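Local coordinates for protein zinc chaperone AztD (Citrobacter koseri, PDB 6CMK) that acts as a periplasmic zinc chaperone, binding zinc ions and handing one directly to the solute-binding protein of the AztABCD zinc transport system, at residues R37-V50 against L59-S71. Residues are numbered along the deposited sequence; the frame is centred on the assembly and turned at random.
Sequences RLFIADHDKPVVNV and LATFNVKGPANLS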
ATOM      1  N   ARG B  37     -13.769   2.952 -11.194  1.00 15.52           N
ATOM      2  CA  ARG B  37     -14.041   3.447 -12.534  1.00 15.68           C
ATOM      3  C   ARG B  37     -13.366   2.569 -13.571  1.00 13.98           C
ATOM      4  O   ARG B  37     -12.246   2.095 -13.365  1.00 13.23           O
ATOM      5  CB  ARG B  37     -13.572   4.891 -12.670  1.00 15.87           C
ATOM      6  CG  ARG B  37     -14.461   5.824 -11.891  1.00 17.78           C
ATOM      7  CD  ARG B  37     -13.910   7.220 -11.792  1.00 19.17           C
ATOM      8  NE  ARG B  37     -14.796   8.037 -10.976  1.00 19.69           N
ATOM      9  CZ  ARG B  37     -14.650   9.338 -10.778  1.00 22.21           C
ATOM     10  NH1 ARG B  37     -13.641   9.986 -11.332  1.00 21.84           N
ATOM     11  NH2 ARG B  37     -15.522   9.989 -10.021  1.00 23.64           N
ATOM     12  N   LEU B  38     -14.079   2.341 -14.670  1.00 13.30           N
ATOM     13  CA  LEU B  38     -13.555   1.657 -15.839  1.00 17.86           C
ATOM     14  C   LEU B  38     -13.125   2.679 -16.875  1.00 16.14           C
ATOM     15  O   LEU B  38     -13.801   3.688 -17.089  1.00 17.14           O
ATOM     16  CB  LEU B  38     -14.606   0.747 -16.476  1.00 13.81           C
ATOM     17  CG  LEU B  38     -15.356  -0.208 -15.556  1.00 14.19           C
ATOM     18  CD1 LEU B  38     -16.438  -0.956 -16.350  1.00 19.47           C
ATOM     19  CD2 LEU B  38     -14.380  -1.161 -14.913  1.00 20.17           C
ATOM     20  N   PHE B  39     -12.025   2.382 -17.552  1.00 14.77           N
ATOM     21  CA  PHE B  39     -11.567   3.161 -18.691  1.00 14.65           C
ATOM     22  C   PHE B  39     -11.484   2.210 -19.871  1.00 15.34           C
ATOM     23  O   PHE B  39     -10.792   1.191 -19.796  1.00 14.32           O
ATOM     24  CB  PHE B  39     -10.228   3.830 -18.376  1.00 14.48           C
ATOM     25  CG  PHE B  39     -10.326   4.802 -17.243  1.00 14.65           C
ATOM     26  CD1 PHE B  39     -10.351   4.348 -15.940  1.00 15.59           C
ATOM     27  CD2 PHE B  39     -10.467   6.156 -17.480  1.00 15.54           C
ATOM     28  CE1 PHE B  39     -10.481   5.224 -14.888  1.00 20.15           C
ATOM     29  CE2 PHE B  39     -10.594   7.042 -16.429  1.00 17.07           C
ATOM     30  CZ  PHE B  39     -10.603   6.573 -15.137  1.00 15.88           C
ATOM     31  N   ILE B  40     -12.224   2.521 -20.935  1.00 16.41           N
ATOM     32  CA  ILE B  40     -12.472   1.574 -22.014  1.00 17.68           C
ATOM     33  C   ILE B  40     -12.145   2.250 -23.333  1.00 17.23           C
ATOM     34  O   ILE B  40     -12.732   3.286 -23.670  1.00 19.20           O
ATOM     35  CB  ILE B  40     -13.922   1.072 -22.019  1.00 20.81           C
ATOM     36  CG1 ILE B  40     -14.332   0.546 -20.637  1.00 19.34           C
ATOM     37  CG2 ILE B  40     -14.082  -0.024 -23.051  1.00 23.88           C
ATOM     38  CD1 ILE B  40     -15.526   1.271 -20.083  1.00 26.53           C
ATOM     39  N   ALA B  41     -11.239   1.649 -24.086  1.00 17.05           N
ATOM     40  CA  ALA B  41     -10.844   2.168 -25.386  1.00 16.59           C
ATOM     41  C   ALA B  41     -11.587   1.437 -26.499  1.00 18.60           C
ATOM     42  O   ALA B  41     -11.714   0.210 -26.480  1.00 26.01           O
ATOM     43  CB  ALA B  41      -9.334   2.027 -25.592  1.00 21.40           C
ATOM     44  N   ASP B  42     -12.070   2.209 -27.465  1.00 19.78           N
ATOM     45  CA  ASP B  42     -12.706   1.652 -28.648  1.00 20.65           C
ATOM     46  C   ASP B  42     -11.644   1.095 -29.583  1.00 28.01           C
ATOM     47  O   ASP B  42     -10.542   1.641 -29.687  1.00 26.47           O
ATOM     48  CB  ASP B  42     -13.526   2.728 -29.353  1.00 21.96           C
ATOM     49  CG  ASP B  42     -14.468   2.159 -30.386  1.00 28.39           C
ATOM     50  OD1 ASP B  42     -14.059   2.041 -31.562  1.00 32.12           O
ATOM     51  OD2 ASP B  42     -15.605   1.813 -30.009  1.00 32.61           O
ATOM     52  N   HIS B  43     -11.975  -0.003 -30.263  1.00 25.40           N
ATOM     53  CA  HIS B  43     -10.978  -0.664 -31.094  1.00 27.18           C
ATOM     54  C   HIS B  43     -10.627   0.178 -32.309  1.00 26.59           C
ATOM     55  O   HIS B  43      -9.471   0.188 -32.746  1.00 32.75           O
ATOM     56  CB  HIS B  43     -11.465  -2.035 -31.557  1.00 29.13           C
ATOM     57  CG  HIS B  43     -10.482  -2.734 -32.442  1.00 36.99           C
ATOM     58  ND1 HIS B  43     -10.511  -2.621 -33.814  1.00 36.48           N
ATOM     59  CD2 HIS B  43      -9.419  -3.520 -32.149  1.00 36.82           C
ATOM     60  CE1 HIS B  43      -9.520  -3.324 -34.330  1.00 36.60           C
ATOM     61  NE2 HIS B  43      -8.843  -3.880 -33.342  1.00 35.78           N
ATOM     62  N   ASP B  44     -11.611   0.876 -32.871  1.00 32.00           N
ATOM     63  CA  ASP B  44     -11.453   1.614 -34.120  1.00 40.50           C
ATOM     64  C   ASP B  44     -11.462   3.120 -33.935  1.00 44.92           C
ATOM     65  O   ASP B  44     -10.696   3.825 -34.596  1.00 46.93           O
ATOM     66  CB  ASP B  44     -12.573   1.238 -35.098  1.00 43.58           C
ATOM     67  CG  ASP B  44     -12.839  -0.251 -35.136  1.00 55.31           C
ATOM     68  OD1 ASP B  44     -11.973  -1.001 -35.633  1.00 51.36           O
ATOM     69  OD2 ASP B  44     -13.913  -0.674 -34.653  1.00 65.77           O
ATOM     70  N   LYS B  45     -12.307   3.623 -33.083  1.00 27.39           N
ATOM     71  CA  LYS B  45     -12.414   5.070 -32.985  1.00 28.28           C
ATOM     72  C   LYS B  45     -11.475   5.603 -31.910  1.00 25.93           C
ATOM     73  O   LYS B  45     -11.226   4.929 -30.904  1.00 24.67           O
ATOM     74  CB  LYS B  45     -13.849   5.477 -32.658  1.00 28.12           C
ATOM     75  CG  LYS B  45     -14.883   5.012 -33.685  1.00 31.66           C
ATOM     76  CD  LYS B  45     -14.335   5.075 -35.106  1.00 45.23           C
ATOM     77  CE  LYS B  45     -15.460   5.112 -36.141  1.00 50.58           C
ATOM     78  NZ  LYS B  45     -16.641   4.308 -35.718  1.00 50.87           N
ATOM     79  N   PRO B  46     -10.933   6.801 -32.107  1.00 24.47           N
ATOM     80  CA  PRO B  46     -10.035   7.400 -31.100  1.00 26.46           C
ATOM     81  C   PRO B  46     -10.800   7.973 -29.914  1.00 29.68           C
ATOM     82  O   PRO B  46     -10.891   9.189 -29.700  1.00 26.01           O
ATOM     83  CB  PRO B  46      -9.315   8.481 -31.912  1.00 27.40           C
ATOM     84  CG  PRO B  46     -10.326   8.904 -32.915  1.00 29.44           C
ATOM     85  CD  PRO B  46     -11.040   7.640 -33.317  1.00 25.55           C
ATOM     86  N   VAL B  47     -11.376   7.082 -29.109  1.00 23.29           N
ATOM     87  CA  VAL B  47     -12.208   7.476 -27.980  1.00 25.41           C
ATOM     88  C   VAL B  47     -11.867   6.603 -26.779  1.00 28.81           C
ATOM     89  O   VAL B  47     -11.595   5.406 -26.920  1.00 23.84           O
ATOM     90  CB  VAL B  47     -13.706   7.366 -28.330  1.00 35.15           C
ATOM     91  CG1 VAL B  47     -14.038   5.962 -28.789  1.00 40.44           C
ATOM     92  CG2 VAL B  47     -14.570   7.748 -27.144  1.00 47.48           C
ATOM     93  N   VAL B  48     -11.883   7.209 -25.595  1.00 23.61           N
ATOM     94  CA  VAL B  48     -11.785   6.480 -24.330  1.00 18.45           C
ATOM     95  C   VAL B  48     -13.008   6.849 -23.503  1.00 17.33           C
ATOM     96  O   VAL B  48     -13.254   8.034 -23.240  1.00 20.76           O
ATOM     97  CB  VAL B  48     -10.486   6.792 -23.568  1.00 22.70           C
ATOM     98  CG1 VAL B  48     -10.471   6.085 -22.216  1.00 24.43           C
ATOM     99  CG2 VAL B  48      -9.276   6.372 -24.381  1.00 26.78           C
ATOM    100  N   ASN B  49     -13.799   5.845 -23.140  1.00 21.38           N
ATOM    101  CA  ASN B  49     -14.970   6.035 -22.297  1.00 18.35           C
ATOM    102  C   ASN B  49     -14.634   5.724 -20.842  1.00 19.41           C
ATOM    103  O   ASN B  49     -13.847   4.826 -20.547  1.00 19.39           O
ATOM    104  CB  ASN B  49     -16.125   5.147 -22.764  1.00 19.60           C
ATOM    105  CG  ASN B  49     -16.772   5.652 -24.042  1.00 26.89           C
ATOM    106  OD1 ASN B  49     -17.366   6.728 -24.066  1.00 32.26           O
ATOM    107  ND2 ASN B  49     -16.670   4.870 -25.102  1.00 29.67           N
ATOM    108  N   VAL B  50     -15.243   6.482 -19.933  1.00 20.39           N
ATOM    109  CA  VAL B  50     -15.079   6.288 -18.496  1.00 19.31           C
ATOM    110  C   VAL B  50     -16.445   5.940 -17.941  1.00 22.07           C
ATOM    111  O   VAL B  50     -17.421   6.651 -18.199  1.00 24.17           O
ATOM    112  CB  VAL B  50     -14.514   7.536 -17.791  1.00 20.78           C
ATOM    113  CG1 VAL B  50     -14.154   7.205 -16.324  1.00 19.66           C
ATOM    114  CG2 VAL B  50     -13.305   8.078 -18.540  1.00 21.59           C
ATOM    115  N   LEU B  59     -19.499   8.354 -17.175  1.00 21.64           N
ATOM    116  CA  LEU B  59     -18.935   9.533 -16.538  1.00 23.89           C
ATOM    117  C   LEU B  59     -18.299  10.493 -17.528  1.00 25.29           C
ATOM    118  O   LEU B  59     -18.355  11.711 -17.316  1.00 27.50           O
ATOM    119  CB  LEU B  59     -17.888   9.114 -15.500  1.00 24.81           C
ATOM    120  CG  LEU B  59     -18.336   8.838 -14.063  1.00 34.46           C
ATOM    121  CD1 LEU B  59     -19.741   8.258 -13.976  1.00 36.74           C
ATOM    122  CD2 LEU B  59     -17.326   7.906 -13.395  1.00 32.25           C
ATOM    123  N   ALA B  60     -17.693   9.985 -18.601  1.00 24.07           N
ATOM    124  CA  ALA B  60     -16.993  10.856 -19.534  1.00 28.86           C
ATOM    125  C   ALA B  60     -16.675  10.096 -20.808  1.00 28.63           C
ATOM    126  O   ALA B  60     -16.544   8.868 -20.805  1.00 24.08           O
ATOM    127  CB  ALA B  60     -15.695  11.408 -18.928  1.00 26.58           C
ATOM    128  N   THR B  61     -16.571  10.849 -21.895  1.00 26.39           N
ATOM    129  CA  THR B  61     -16.020  10.374 -23.154  1.00 30.79           C
ATOM    130  C   THR B  61     -14.897  11.324 -23.537  1.00 34.78           C
ATOM    131  O   THR B  61     -15.098  12.540 -23.578  1.00 29.22           O
ATOM    132  CB  THR B  61     -17.086  10.326 -24.250  1.00 32.28           C
ATOM    133  OG1 THR B  61     -18.147   9.457 -23.847  1.00 31.89           O
ATOM    134  CG2 THR B  61     -16.501   9.820 -25.556  1.00 34.82           C
ATOM    135  N   PHE B  62     -13.717  10.776 -23.790  1.00 27.56           N
ATOM    136  CA  PHE B  62     -12.565  11.565 -24.193  1.00 21.63           C
ATOM    137  C   PHE B  62     -12.216  11.239 -25.631  1.00 26.07           C
ATOM    138  O   PHE B  62     -12.073  10.065 -25.994  1.00 27.53           O
ATOM    139  CB  PHE B  62     -11.361  11.294 -23.297  1.00 23.60           C
ATOM    140  CG  PHE B  62     -11.576  11.686 -21.880  1.00 21.21           C
ATOM    141  CD1 PHE B  62     -11.985  12.968 -21.560  1.00 33.46           C
ATOM    142  CD2 PHE B  62     -11.388  10.772 -20.866  1.00 28.59           C
ATOM    143  CE1 PHE B  62     -12.193  13.336 -20.249  1.00 31.78           C
ATOM    144  CE2 PHE B  62     -11.591  11.133 -19.556  1.00 24.11           C
ATOM    145  CZ  PHE B  62     -11.999  12.417 -19.245  1.00 29.62           C
ATOM    146  N   ASN B  63     -12.071  12.275 -26.438  1.00 25.75           N
ATOM    147  CA  ASN B  63     -11.605  12.110 -27.803  1.00 31.01           C
ATOM    148  C   ASN B  63     -10.099  12.324 -27.837  1.00 32.19           C
ATOM    149  O   ASN B  63      -9.594  13.344 -27.352  1.00 35.52           O
ATOM    150  CB  ASN B  63     -12.325  13.079 -28.741  1.00 34.52           C
ATOM    151  CG  ASN B  63     -13.825  12.880 -28.724  1.00 40.73           C
ATOM    152  OD1 ASN B  63     -14.328  11.849 -29.170  1.00 32.10           O
ATOM    153  ND2 ASN B  63     -14.549  13.857 -28.190  1.00 46.50           N
ATOM    154  N   VAL B  64      -9.387  11.346 -28.386  1.00 28.16           N
ATOM    155  CA  VAL B  64      -7.942  11.436 -28.530  1.00 30.35           C
ATOM    156  C   VAL B  64      -7.646  11.352 -30.023  1.00 30.76           C
ATOM    157  O   VAL B  64      -8.545  11.550 -30.848  1.00 28.36           O
ATOM    158  CB  VAL B  64      -7.225  10.351 -27.700  1.00 25.70           C
ATOM    159  CG1 VAL B  64      -7.439  10.602 -26.211  1.00 30.02           C
ATOM    160  CG2 VAL B  64      -7.698   8.945 -28.063  1.00 24.94           C
ATOM    161  N   LYS B  65      -6.399  11.068 -30.388  1.00 28.93           N
ATOM    162  CA  LYS B  65      -6.001  11.172 -31.787  1.00 28.68           C
ATOM    163  C   LYS B  65      -6.127   9.850 -32.536  1.00 30.59           C
ATOM    164  O   LYS B  65      -6.497   9.847 -33.717  1.00 30.34           O
ATOM    165  CB  LYS B  65      -4.563  11.701 -31.879  1.00 26.63           C
ATOM    166  CG  LYS B  65      -4.054  11.882 -33.310  1.00 63.42           C
ATOM    167  CD  LYS B  65      -2.613  12.397 -33.353  1.00 72.71           C
ATOM    168  CE  LYS B  65      -2.019  12.258 -34.754  1.00 65.24           C
ATOM    169  NZ  LYS B  65      -0.554  12.538 -34.794  1.00 61.67           N
ATOM    170  N   GLY B  66      -5.828   8.729 -31.884  1.00 29.50           N
ATOM    171  CA  GLY B  66      -5.960   7.428 -32.495  1.00 25.95           C
ATOM    172  C   GLY B  66      -6.496   6.403 -31.512  1.00 22.26           C
ATOM    173  O   GLY B  66      -6.600   6.668 -30.315  1.00 21.05           O
ATOM    174  N   PRO B  67      -6.854   5.212 -31.997  1.00 20.41           N
ATOM    175  CA  PRO B  67      -7.263   4.144 -31.077  1.00 19.47           C
ATOM    176  C   PRO B  67      -6.147   3.843 -30.094  1.00 18.81           C
ATOM    177  O   PRO B  67      -4.970   3.835 -30.455  1.00 23.81           O
ATOM    178  CB  PRO B  67      -7.541   2.955 -32.004  1.00 32.01           C
ATOM    179  CG  PRO B  67      -7.740   3.548 -33.350  1.00 35.03           C
ATOM    180  CD  PRO B  67      -6.900   4.780 -33.402  1.00 26.06           C
ATOM    181  N   ALA B  68      -6.529   3.581 -28.841  1.00 19.18           N
ATOM    182  CA  ALA B  68      -5.583   3.541 -27.740  1.00 18.61           C
ATOM    183  C   ALA B  68      -5.492   2.164 -27.101  1.00 17.73           C
ATOM    184  O   ALA B  68      -6.463   1.402 -27.075  1.00 21.07           O
ATOM    185  CB  ALA B  68      -5.966   4.549 -26.644  1.00 21.27           C
ATOM    186  N   ASN B  69      -4.301   1.871 -26.583  1.00 16.95           N
ATOM    187  CA  ASN B  69      -4.085   0.877 -25.548  1.00 18.50           C
ATOM    188  C   ASN B  69      -4.011   1.613 -24.213  1.00 20.11           C
ATOM    189  O   ASN B  69      -3.586   2.767 -24.154  1.00 19.47           O
ATOM    190  CB  ASN B  69      -2.795   0.080 -25.799  1.00 26.09           C
ATOM    191  CG  ASN B  69      -2.837  -0.745 -27.088  1.00 48.50           C
ATOM    192  OD1 ASN B  69      -1.794  -1.027 -27.681  1.00 51.53           O
ATOM    193  ND2 ASN B  69      -4.034  -1.132 -27.525  1.00 49.87           N
ATOM    194  N   LEU B  70      -4.449   0.964 -23.140  1.00 14.63           N
ATOM    195  CA  LEU B  70      -4.607   1.651 -21.866  1.00 16.67           C
ATOM    196  C   LEU B  70      -3.741   1.027 -20.786  1.00 17.95           C
ATOM    197  O   LEU B  70      -3.618  -0.200 -20.700  1.00 16.51           O
ATOM    198  CB  LEU B  70      -6.077   1.643 -21.403  1.00 18.33           C
ATOM    199  CG  LEU B  70      -7.070   2.372 -22.311  1.00 15.33           C
ATOM    200  CD1 LEU B  70      -8.491   2.194 -21.822  1.00 16.52           C
ATOM    201  CD2 LEU B  70      -6.744   3.844 -22.385  1.00 18.37           C
ATOM    202  N   SER B  71      -3.162   1.891 -19.950  1.00 15.98           N
ATOM    203  CA  SER B  71      -2.427   1.475 -18.768  1.00 16.40           C
ATOM    204  C   SER B  71      -2.796   2.386 -17.607  1.00 17.50           C
ATOM    205  O   SER B  71      -3.010   3.589 -17.786  1.00 15.60           O
ATOM    206  CB  SER B  71      -0.906   1.526 -18.982  1.00 19.36           C
ATOM    207  OG  SER B  71      -0.469   0.577 -19.934  1.00 22.22           O
TER
HETATM  208  O   HOH W   1      -9.497   3.982 -28.408  1.00 20.98           O
HETATM  209  O   HOH W   2      -8.086   0.457 -28.986  1.00 28.65           O
HETATM  210  O   HOH W   3     -12.745  10.852 -31.188  1.00 40.51           O
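Val48 and Phe62 exchange two nearly straight backbone hydrogen bonds, Val48 N to Phe62 O at 2.9 Å and Phe62 N to Val48 O at 2.8 Å, and so set the antiparallel register of strands 47-50 and 59-63. Two residues along, Val50 O accepts from Leu59 N at 2.9 Å and only weakly from Ala60 N, since both residues face Val50 in a classic beta bulge. On the face carrying Asn49 and Thr61, the two side chains lie alongside each other, and Thr61 OG1 donates to Asn49 OD1 at 2.8 Å, nearly in line with the amide C=O. Thr61 chi1 (-59°) aims this hydroxyl at the amide and turns CG2 tightly onto Val47 CG2. The other face is apolar: Val50 CG2 meets Phe62 CE2 at 3.6 Å, slanting against the ring. These strands form the outer hairpin of a four-stranded propeller blade, whose remaining strands are 32-42 and 392-403, the last closing the circle from the C-terminal end of the chain. After Val64, the chain crosses to the next blade, starting with strand 69-72. Leu70 spans this step: CD2 reaches Val48 CG2 tip to tip, while CD1 lies against Phe39 O and Ala41 CB. Farther out, Pro67 CG rests on Asp44 O at 3.2 Å, in a turn shaped by Asp42 OD1, which accepts from Asp44 N and Lys45 N on opposite faces of its carboxylate plane. One water bridges Asp42 O to Ala68 O. Separately, Gln391 N holds Asp42 OD2, and Gln83 OE1 receives the backbone N-H groups of Lys65 and Gly66.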